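Local coordinates for mitochondrial edited mRNA stability factor 1 (Trypanosoma brucei, PDB 6NL1), which probably processes the 5' ends of mitochondrial mRNAs through a Nudix-type domain, contributing to the stability of edited transcripts, at residues 133-138 / 172-177; 84-89 / 101-106. All blocks are in the same frame, centred on the assembly; numbering follows the deposited sequence.

Overall arrangement
Contacts 1 and 2 hold the two outer strand pairs of one four-stranded antiparallel sheet, in the order 84-86, 100-107, 171-178, 132-137, so each seats an outermost strand on an inner neighbour. Their centres lie about 9 Å apart, and strands 100-107 and 171-178 pair directly, Val174 O meeting Trp104 N at 2.7 Å. Contact 1 is partly buried: an aliphatic face packs toward helix 108-111, while the other face carries a dense polar cluster. Contact 2 lies at the surface, with a shorter, more strongly twisted pairing, looser charges and water bridges. Gln105 of contact 2 reaches both Thr138 and Thr173 of contact 1, linking inner strand 100-107 to its neighbour 171-178 and to the end of edge strand 132-137.

Contact 1: residues 133-138 / 172-177; sequences IELEPT and ITVYLF
The carboxylate oxygen Glu136 OE2 is gripped from several sides: Tyr175 OH lies 3.0 Å away, a water donates to it at 2.6 Å, and a salt bridge comes from Arg92, whose positive charge probably favours the ionised carboxylate. It sits where an antiparallel pair of strands, 133-137 and 172-177, forms one margin of a four-stranded antiparallel sheet, the first of them its edge strand. The oxygen meets the Tyr175 ring at its edge, in plane, while the carboxylate stands nearly perpendicular to the ring at 83°. Glu136 gets there by placing CG between its backbone N and carbonyl carbon (chi1 67°) and then running extended across toward the tyrosine. The same water reaches Thr173 OG1, which lies 2.8 Å from Thr138 OG1 with the two threonine side chains at about a right angle; Gln105 of the next strand bonds to both hydroxyls.

Beneath this polar face, backbone bonds pair Glu134 with Tyr175 and Glu136 with Thr173, the shortest running from Tyr175 N to Glu134 O at 2.7 Å. On the reverse face Ile133, Leu135, Val174 and Leu176 form an aliphatic layer, and Ala111 of helix 108-111 packs on Leu135 and Val174. Leu135 lies alongside Val174, its CG 3.9 Å from Val174 CG2, and Ile133 presses CG1 tightly against Leu176 CD2 at 3.4 Å.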
loop_
_atom_site.group_PDB
_atom_site.type_symbol
_atom_site.label_atom_id
_atom_site.label_comp_id
_atom_site.label_asym_id
_atom_site.label_seq_id
_atom_site.Cartn_x
_atom_site.Cartn_y
_atom_site.Cartn_z
ATOM N N ILE A 133 13.743 -7.719 9.037
ATOM C CA ILE A 133 12.876 -7.132 10.061
ATOM C C ILE A 133 11.607 -7.955 10.305
ATOM O O ILE A 133 10.926 -8.374 9.370
ATOM C CB ILE A 133 12.484 -5.700 9.658
ATOM C CG1 ILE A 133 13.688 -4.771 9.825
ATOM C CG2 ILE A 133 11.302 -5.209 10.468
ATOM C CD1 ILE A 133 13.513 -3.431 9.148
ATOM N N GLU A 134 11.298 -8.178 11.575
ATOM C CA GLU A 134 10.100 -8.906 11.971
ATOM C C GLU A 134 9.376 -8.077 13.041
ATOM O O GLU A 134 10.027 -7.483 13.896
ATOM C CB GLU A 134 10.507 -10.281 12.528
ATOM C CG GLU A 134 9.473 -11.377 12.397
ATOM C CD GLU A 134 9.274 -11.836 10.969
ATOM O OE1 GLU A 134 10.223 -12.387 10.376
ATOM O OE2 GLU A 134 8.162 -11.646 10.440
ATOM N N LEU A 135 8.046 -8.022 12.978
ATOM C CA LEU A 135 7.241 -7.267 13.947
ATOM C C LEU A 135 6.213 -8.163 14.612
ATOM O O LEU A 135 5.720 -9.100 13.996
ATOM C CB LEU A 135 6.447 -6.151 13.255
ATOM C CG LEU A 135 7.089 -4.859 12.778
ATOM C CD1 LEU A 135 8.051 -5.140 11.646
ATOM C CD2 LEU A 135 5.986 -3.917 12.332
ATOM N N GLU A 136 5.843 -7.839 15.846
ATOM C CA GLU A 136 4.742 -8.534 16.516
ATOM C C GLU A 136 4.098 -7.590 17.520
ATOM O O GLU A 136 4.766 -6.721 18.078
ATOM C CB GLU A 136 5.246 -9.791 17.250
ATOM C CG GLU A 136 6.162 -9.450 18.445
ATOM C CD GLU A 136 6.889 -10.654 19.048
ATOM O OE1 GLU A 136 6.870 -11.750 18.446
ATOM O OE2 GLU A 136 7.490 -10.497 20.140
ATOM N N PRO A 137 2.797 -7.756 17.758
ATOM C CA PRO A 137 2.199 -7.017 18.870
ATOM C C PRO A 137 2.804 -7.539 20.167
ATOM O O PRO A 137 2.932 -8.741 20.357
ATOM C CB PRO A 137 0.712 -7.386 18.784
ATOM C CG PRO A 137 0.521 -7.934 17.383
ATOM C CD PRO A 137 1.823 -8.611 17.066
ATOM N N THR A 138 3.184 -6.633 21.053
ATOM C CA THR A 138 3.759 -7.017 22.333
ATOM C C THR A 138 2.730 -7.637 23.286
ATOM O O THR A 138 3.066 -8.494 24.083
ATOM C CB THR A 138 4.381 -5.790 23.000
ATOM O OG1 THR A 138 5.163 -5.086 22.025
ATOM C CG2 THR A 138 5.249 -6.203 24.196
ATOM N N ILE A 172 4.268 -2.487 19.835
ATOM C CA ILE A 172 4.881 -3.341 18.829
ATOM C C ILE A 172 6.334 -3.621 19.186
ATOM O O ILE A 172 7.079 -2.710 19.552
ATOM C CB ILE A 172 4.819 -2.708 17.418
ATOM C CG1 ILE A 172 3.359 -2.450 17.006
ATOM C CG2 ILE A 172 5.528 -3.622 16.380
ATOM C CD1 ILE A 172 2.530 -3.734 16.729
ATOM N N THR A 173 6.725 -4.889 19.108
ATOM C CA THR A 173 8.126 -5.252 19.277
ATOM C C THR A 173 8.703 -5.560 17.903
ATOM O O THR A 173 8.182 -6.417 17.181
ATOM C CB THR A 173 8.294 -6.484 20.188
ATOM O OG1 THR A 173 7.600 -6.263 21.421
ATOM C CG2 THR A 173 9.768 -6.740 20.478
ATOM N N VAL A 174 9.769 -4.854 17.541
ATOM C CA VAL A 174 10.425 -5.043 16.254
ATOM C C VAL A 174 11.752 -5.758 16.456
ATOM O O VAL A 174 12.550 -5.359 17.298
ATOM C CB VAL A 174 10.681 -3.688 15.563
ATOM C CG1 VAL A 174 11.429 -3.879 14.246
ATOM C CG2 VAL A 174 9.370 -2.937 15.357
ATOM N N TYR A 175 11.985 -6.822 15.694
ATOM C CA TYR A 175 13.263 -7.524 15.750
ATOM C C TYR A 175 14.070 -7.292 14.480
ATOM O O TYR A 175 13.519 -7.283 13.380
ATOM C CB TYR A 175 13.060 -9.023 15.938
ATOM C CG TYR A 175 12.369 -9.410 17.218
ATOM C CD1 TYR A 175 13.096 -9.831 18.326
ATOM C CD2 TYR A 175 10.986 -9.364 17.316
ATOM C CE1 TYR A 175 12.460 -10.190 19.488
ATOM C CE2 TYR A 175 10.347 -9.721 18.468
ATOM C CZ TYR A 175 11.076 -10.128 19.550
ATOM O OH TYR A 175 10.414 -10.482 20.699
ATOM N N LEU A 176 15.379 -7.115 14.642
ATOM C CA LEU A 176 16.281 -6.958 13.511
ATOM C C LEU A 176 17.306 -8.084 13.537
ATOM O O LEU A 176 17.930 -8.340 14.570
ATOM C CB LEU A 176 17.004 -5.608 13.560
ATOM C CG LEU A 176 16.236 -4.293 13.797
ATOM C CD1 LEU A 176 17.202 -3.126 13.698
ATOM C CD2 LEU A 176 15.110 -4.101 12.822
ATOM N N PHE A 177 17.462 -8.755 12.397
ATOM C CA PHE A 177 18.451 -9.819 12.228
ATOM C C PHE A 177 19.415 -9.439 11.113
ATOM O O PHE A 177 19.001 -9.200 9.976
ATOM C CB PHE A 177 17.769 -11.134 11.836
ATOM C CG PHE A 177 16.681 -11.558 12.769
ATOM C CD1 PHE A 177 16.951 -12.420 13.815
ATOM C CD2 PHE A 177 15.385 -11.086 12.600
ATOM C CE1 PHE A 177 15.943 -12.816 14.679
ATOM C CE2 PHE A 177 14.374 -11.474 13.455
ATOM C CZ PHE A 177 14.652 -12.342 14.499
HETATM O O HOH W 1 7.293 -9.041 22.234
#

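Contact 2: residues 84-89 / 101-106; sequences EKLSHP and VYKWQT
Backbone pairing between Glu84 and Lys103 illustrates how a short edge strand is fastened to an antiparallel sheet. Glu84 N donates to Lys103 O, and Lys103 N returns a bond of 2.8 Å to Glu84 O; further along, Leu86 N donates to Val101 O. The local strand directions stand 139° apart, consistent with a marked local twist.

The aromatic contact belongs to the face bearing Lys85 and Tyr102. With CG turned away from its own backbone nitrogen (chi1 -166°) and the chain extended beyond it, Lys85 brings CG over one face of the tyrosine ring, with CB near Tyr102 CE2 and CD near the hydroxyl. CG stands 4.0 Å from the centroid of the Tyr102 ring, a CH-pi contact offset toward the rim. The phenol oxygen of Tyr102 bonds to Glu180, at the start of the helix that covers this face.

Apolar packing falls on the other face. Leu86 CD1 touches both Val101 CG1 and Lys103 CB, the latter 3.9 Å away, and the Pro89 side chain crosses that of Val101 at about a right angle, its CG nearest to Val101 CG2.

Charge and water complete the account. Glu84 OE2 and Lys103 NZ are 4.1 Å apart, too far for a salt bridge, although Lys103 CE lies beside the carboxylate. One water links Leu86 O with Val101 N; another donates to Glu84 OE1 at 2.7 Å and accepts from Gln105 N.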
loop_
_atom_site.group_PDB
_atom_site.type_symbol
_atom_site.label_atom_id
_atom_site.label_comp_id
_atom_site.label_asym_id
_atom_site.label_seq_id
_atom_site.Cartn_x
_atom_site.Cartn_y
_atom_site.Cartn_z
ATOM N N GLU A 84 17.984 -2.784 21.576
ATOM C CA GLU A 84 18.490 -3.627 22.648
ATOM C C GLU A 84 19.016 -4.921 22.048
ATOM O O GLU A 84 18.282 -5.638 21.356
ATOM C CB GLU A 84 17.381 -3.910 23.663
ATOM C CG GLU A 84 16.802 -2.631 24.276
ATOM C CD GLU A 84 15.413 -2.819 24.869
ATOM O OE1 GLU A 84 14.421 -2.492 24.178
ATOM O OE2 GLU A 84 15.316 -3.276 26.029
ATOM N N LYS A 85 20.291 -5.209 22.295
ATOM C CA LYS A 85 20.892 -6.423 21.766
ATOM C C LYS A 85 20.355 -7.634 22.511
ATOM O O LYS A 85 20.201 -7.606 23.727
ATOM C CB LYS A 85 22.423 -6.388 21.862
ATOM C CG LYS A 85 23.080 -7.481 21.027
ATOM C CD LYS A 85 24.580 -7.581 21.246
ATOM C CE LYS A 85 25.173 -8.639 20.316
ATOM N NZ LYS A 85 26.439 -9.249 20.825
ATOM N N LEU A 86 20.057 -8.692 21.767
ATOM C CA LEU A 86 19.617 -9.940 22.361
ATOM C C LEU A 86 20.690 -11.007 22.152
ATOM O O LEU A 86 21.412 -10.990 21.154
ATOM C CB LEU A 86 18.284 -10.389 21.750
ATOM C CG LEU A 86 17.128 -9.393 21.857
ATOM C CD1 LEU A 86 15.893 -9.936 21.185
ATOM C CD2 LEU A 86 16.828 -9.059 23.315
ATOM N N SER A 87 20.788 -11.929 23.102
ATOM C CA SER A 87 21.745 -13.024 23.035
ATOM C C SER A 87 21.384 -13.987 21.924
ATOM O O SER A 87 22.258 -14.507 21.241
ATOM C CB SER A 87 21.762 -13.794 24.360
ATOM O OG SER A 87 22.350 -13.021 25.388
ATOM N N HIS A 88 20.086 -14.232 21.775
ATOM C CA HIS A 88 19.562 -15.223 20.842
ATOM C C HIS A 88 18.158 -14.791 20.484
ATOM O O HIS A 88 17.535 -14.035 21.222
ATOM C CB HIS A 88 19.481 -16.607 21.500
ATOM C CG HIS A 88 20.761 -17.073 22.116
ATOM N ND1 HIS A 88 21.723 -17.765 21.406
ATOM C CD2 HIS A 88 21.240 -16.962 23.378
ATOM C CE1 HIS A 88 22.738 -18.050 22.202
ATOM N NE2 HIS A 88 22.469 -17.574 23.407
ATOM N N PRO A 89 17.638 -15.274 19.352
ATOM C CA PRO A 89 16.227 -14.988 19.092
ATOM C C PRO A 89 15.351 -15.824 20.026
ATOM O O PRO A 89 15.789 -16.862 20.523
ATOM C CB PRO A 89 16.020 -15.461 17.643
ATOM C CG PRO A 89 17.374 -15.921 17.141
ATOM C CD PRO A 89 18.233 -16.156 18.335
ATOM N N VAL A 101 21.036 -10.252 16.694
ATOM C CA VAL A 101 19.634 -9.930 16.896
ATOM C C VAL A 101 19.466 -8.726 17.805
ATOM O O VAL A 101 20.006 -8.690 18.899
ATOM C CB VAL A 101 18.870 -11.105 17.535
ATOM C CG1 VAL A 101 17.366 -10.876 17.394
ATOM C CG2 VAL A 101 19.290 -12.420 16.890
ATOM N N TYR A 102 18.706 -7.742 17.345
ATOM C CA TYR A 102 18.368 -6.601 18.173
ATOM C C TYR A 102 16.862 -6.405 18.233
ATOM O O TYR A 102 16.126 -6.801 17.330
ATOM C CB TYR A 102 19.014 -5.326 17.636
ATOM C CG TYR A 102 20.510 -5.239 17.841
ATOM C CD1 TYR A 102 21.385 -5.998 17.068
ATOM C CD2 TYR A 102 21.048 -4.374 18.784
ATOM C CE1 TYR A 102 22.750 -5.905 17.239
ATOM C CE2 TYR A 102 22.408 -4.270 18.962
ATOM C CZ TYR A 102 23.257 -5.039 18.190
ATOM O OH TYR A 102 24.613 -4.937 18.373
ATOM N N LYS A 103 16.419 -5.751 19.295
ATOM C CA LYS A 103 15.007 -5.524 19.537
ATOM C C LYS A 103 14.721 -4.033 19.656
ATOM O O LYS A 103 15.511 -3.273 20.226
ATOM C CB LYS A 103 14.616 -6.226 20.836
ATOM C CG LYS A 103 13.184 -6.100 21.218
ATOM C CD LYS A 103 12.931 -6.813 22.537
ATOM C CE LYS A 103 13.581 -6.075 23.686
ATOM N NZ LYS A 103 12.970 -6.445 24.989
ATOM N N TRP A 104 13.586 -3.617 19.112
ATOM C CA TRP A 104 13.125 -2.247 19.252
ATOM C C TRP A 104 11.701 -2.305 19.791
ATOM O O TRP A 104 10.804 -2.798 19.105
ATOM C CB TRP A 104 13.137 -1.554 17.895
ATOM C CG TRP A 104 12.591 -0.157 17.910
ATOM C CD1 TRP A 104 12.631 0.735 18.947
ATOM C CD2 TRP A 104 11.918 0.511 16.834
ATOM N NE1 TRP A 104 12.034 1.912 18.580
ATOM C CE2 TRP A 104 11.587 1.805 17.287
ATOM C CE3 TRP A 104 11.568 0.138 15.530
ATOM C CZ2 TRP A 104 10.920 2.738 16.481
ATOM C CZ3 TRP A 104 10.904 1.064 14.729
ATOM C CH2 TRP A 104 10.589 2.349 15.208
ATOM N N GLN A 105 11.508 -1.819 21.019
ATOM C CA GLN A 105 10.200 -1.820 21.686
ATOM C C GLN A 105 9.504 -0.489 21.443
ATOM O O GLN A 105 9.946 0.542 21.934
ATOM C CB GLN A 105 10.356 -2.073 23.193
ATOM C CG GLN A 105 9.019 -2.208 23.943
ATOM C CD GLN A 105 8.078 -3.228 23.291
ATOM O OE1 GLN A 105 6.892 -2.957 23.062
ATOM N NE2 GLN A 105 8.607 -4.401 22.990
ATOM N N THR A 106 8.410 -0.503 20.693
ATOM C CA THR A 106 7.848 0.755 20.221
ATOM C C THR A 106 6.319 0.708 20.091
ATOM O O THR A 106 5.662 -0.141 20.706
ATOM C CB THR A 106 8.537 1.177 18.879
ATOM O OG1 THR A 106 8.148 2.506 18.505
ATOM C CG2 THR A 106 8.203 0.191 17.741
HETATM O O HOH W 2 13.796 -0.528 22.374
HETATM O O HOH W 3 22.878 -11.028 19.030
#